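Local coordinates for protein trans-4-hydroxy-L-proline dehydratase (Clostridioides difficile 70-100-2010, PDB 6VXC) that dehydrates trans-4-hydroxy-L-proline to (S)-1-pyrroline-5-carboxylate by glycyl radical chemistry, a step in the anaerobic breakdown of hydroxyproline, at residues 74-79 / 231-236. Residues are numbered along the deposited sequence; the frame is centred on the assembly and turned at random.
Sequences HYIENR and MVILGK
Ile-76 and Glu-77 meet Ile-233 and Leu-234 where the last turn of helix 64-78 runs beside the long helix 214-248 in the pyruvate formate-lyase-like part of this glycyl radical enzyme. The two segments are nearly parallel, at 9°, with axes 9.1 Å apart, and no hydrogen bond crosses between them; the contact is van der Waals packing, side chain on side chain and, at Leu-234, side chain on backbone. Ile-76 directs its CB at the other helix, and chi1 of -67° leaves CG2 anti to the backbone N; this is the branch that reaches across. This methyl rests against the N-CA bond of Leu-234, 3.8 Å from Leu-234 N. It also lies 3.9 Å from Leu-234 CB and 4.1 Å from the CG2 methyl of Ile-233, so a single methyl fits against both residues. Leu-234 then turns its isobutyl group on toward Phe-285 of helix 276-293, on the buried side.

Beside this pair, Glu-77 and Ile-233 form the partly exposed margin. Their side chains slant across one another, and the extended glutamate chain lays its aliphatic part on the isoleucine: Glu-77 CG is 4.0 Å from Ile-233 CG2. Just beyond the contact, Arg-237 of helix 214-248 hydrogen-bonds through NH1 to the carbonyl oxygens of Ile-76 and Arg-79, at the C-terminal end of helix 64-78, where Arg-79 leaves helical geometry. Where the glutamate and isoleucine chains cross, carboxylate oxygen OE2 of Glu-77 lies 3.6 Å from the CD1 methyl of Ile-233.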
loop_
_atom_site.group_PDB
_atom_site.type_symbol
_atom_site.label_atom_id
_atom_site.label_comp_id
_atom_site.label_asym_id
_atom_site.label_seq_id
_atom_site.Cartn_x
_atom_site.Cartn_y
_atom_site.Cartn_z
ATOM N N HIS A 74 8.737 20.614 17.446
ATOM C CA HIS A 74 10.132 21.021 17.406
ATOM C C HIS A 74 10.724 20.790 16.027
ATOM O O HIS A 74 11.456 21.634 15.506
ATOM C CB HIS A 74 10.926 20.264 18.468
ATOM C CG HIS A 74 12.351 20.693 18.559
ATOM N ND1 HIS A 74 12.731 21.889 19.127
ATOM C CD2 HIS A 74 13.488 20.103 18.130
ATOM C CE1 HIS A 74 14.043 22.013 19.049
ATOM N NE2 HIS A 74 14.527 20.941 18.450
ATOM N N TYR A 75 10.421 19.639 15.425
ATOM C CA TYR A 75 10.902 19.354 14.082
ATOM C C TYR A 75 10.361 20.375 13.083
ATOM O O TYR A 75 11.109 20.901 12.256
ATOM C CB TYR A 75 10.527 17.916 13.700
ATOM C CG TYR A 75 10.562 17.616 12.222
ATOM C CD1 TYR A 75 11.761 17.512 11.541
ATOM C CD2 TYR A 75 9.387 17.405 11.515
ATOM C CE1 TYR A 75 11.789 17.235 10.196
ATOM C CE2 TYR A 75 9.407 17.120 10.161
ATOM C CZ TYR A 75 10.609 17.035 9.512
ATOM O OH TYR A 75 10.652 16.756 8.173
ATOM N N ILE A 76 9.063 20.672 13.147
ATOM C CA ILE A 76 8.479 21.631 12.208
ATOM C C ILE A 76 9.080 23.023 12.404
ATOM O O ILE A 76 9.343 23.744 11.434
ATOM C CB ILE A 76 6.945 21.648 12.346
ATOM C CG1 ILE A 76 6.341 20.322 11.878
ATOM C CG2 ILE A 76 6.334 22.819 11.561
ATOM C CD1 ILE A 76 6.590 20.032 10.430
ATOM N N GLU A 77 9.295 23.429 13.660
ATOM C CA GLU A 77 9.841 24.757 13.926
ATOM C C GLU A 77 11.245 24.933 13.360
ATOM O O GLU A 77 11.610 26.038 12.952
ATOM C CB GLU A 77 9.843 25.030 15.433
ATOM C CG GLU A 77 8.512 25.494 15.992
ATOM C CD GLU A 77 8.499 25.593 17.524
ATOM O OE1 GLU A 77 9.388 25.008 18.184
ATOM O OE2 GLU A 77 7.587 26.251 18.065
ATOM N N ASN A 78 12.051 23.876 13.329
ATOM C CA ASN A 78 13.471 24.037 13.056
ATOM C C ASN A 78 13.986 23.378 11.790
ATOM O O ASN A 78 15.141 23.622 11.438
ATOM C CB ASN A 78 14.295 23.500 14.227
ATOM C CG ASN A 78 14.093 24.307 15.472
ATOM O OD1 ASN A 78 13.339 23.913 16.361
ATOM N ND2 ASN A 78 14.755 25.456 15.544
ATOM N N ARG A 79 13.191 22.577 11.092
ATOM C CA ARG A 79 13.711 21.937 9.887
ATOM C C ARG A 79 13.949 22.969 8.799
ATOM O O ARG A 79 13.305 24.016 8.759
ATOM C CB ARG A 79 12.752 20.865 9.370
ATOM C CG ARG A 79 11.344 21.357 9.029
ATOM C CD ARG A 79 10.611 20.365 8.114
ATOM N NE ARG A 79 11.212 20.371 6.782
ATOM C CZ ARG A 79 10.870 19.574 5.774
ATOM N NH1 ARG A 79 11.486 19.703 4.609
ATOM N NH2 ARG A 79 9.930 18.653 5.927
ATOM N N MET A 231 1.076 22.596 12.761
ATOM C CA MET A 231 0.651 22.845 11.385
ATOM C C MET A 231 0.544 24.342 11.109
ATOM O O MET A 231 0.926 24.811 10.032
ATOM C CB MET A 231 -0.678 22.134 11.092
ATOM C CG MET A 231 -0.575 20.603 11.129
ATOM S SD MET A 231 0.625 19.935 9.970
ATOM C CE MET A 231 -0.140 20.296 8.404
ATOM N N VAL A 232 0.070 25.115 12.088
ATOM C CA VAL A 232 0.014 26.565 11.924
ATOM C C VAL A 232 1.405 27.126 11.661
ATOM O O VAL A 232 1.597 27.970 10.777
ATOM C CB VAL A 232 -0.657 27.212 13.150
ATOM C CG1 VAL A 232 -0.537 28.736 13.092
ATOM C CG2 VAL A 232 -2.116 26.807 13.210
ATOM N N ILE A 233 2.398 26.643 12.401
ATOM C CA ILE A 233 3.773 27.096 12.213
ATOM C C ILE A 233 4.297 26.693 10.839
ATOM O O ILE A 233 5.066 27.434 10.214
ATOM C CB ILE A 233 4.650 26.550 13.349
ATOM C CG1 ILE A 233 4.323 27.282 14.658
ATOM C CG2 ILE A 233 6.121 26.624 12.984
ATOM C CD1 ILE A 233 4.796 26.539 15.872
ATOM N N LEU A 234 3.915 25.509 10.357
ATOM C CA LEU A 234 4.348 25.087 9.030
ATOM C C LEU A 234 3.923 26.101 7.977
ATOM O O LEU A 234 4.724 26.509 7.130
ATOM C CB LEU A 234 3.774 23.714 8.699
ATOM C CG LEU A 234 4.177 23.211 7.323
ATOM C CD1 LEU A 234 5.689 23.068 7.244
ATOM C CD2 LEU A 234 3.466 21.891 7.026
ATOM N N GLY A 235 2.661 26.516 8.015
ATOM C CA GLY A 235 2.204 27.508 7.060
ATOM C C GLY A 235 2.896 28.839 7.258
ATOM O O GLY A 235 3.318 29.483 6.296
ATOM N N LYS A 236 3.034 29.262 8.520
ATOM C CA LYS A 236 3.686 30.535 8.808
ATOM C C LYS A 236 5.095 30.572 8.229
ATOM O O LYS A 236 5.492 31.558 7.605
ATOM C CB LYS A 236 3.712 30.781 10.320
ATOM C CG LYS A 236 4.462 32.036 10.747
ATOM C CD LYS A 236 4.770 32.022 12.250
ATOM C CE LYS A 236 6.139 31.388 12.561
ATOM N NZ LYS A 236 7.261 32.335 12.271
#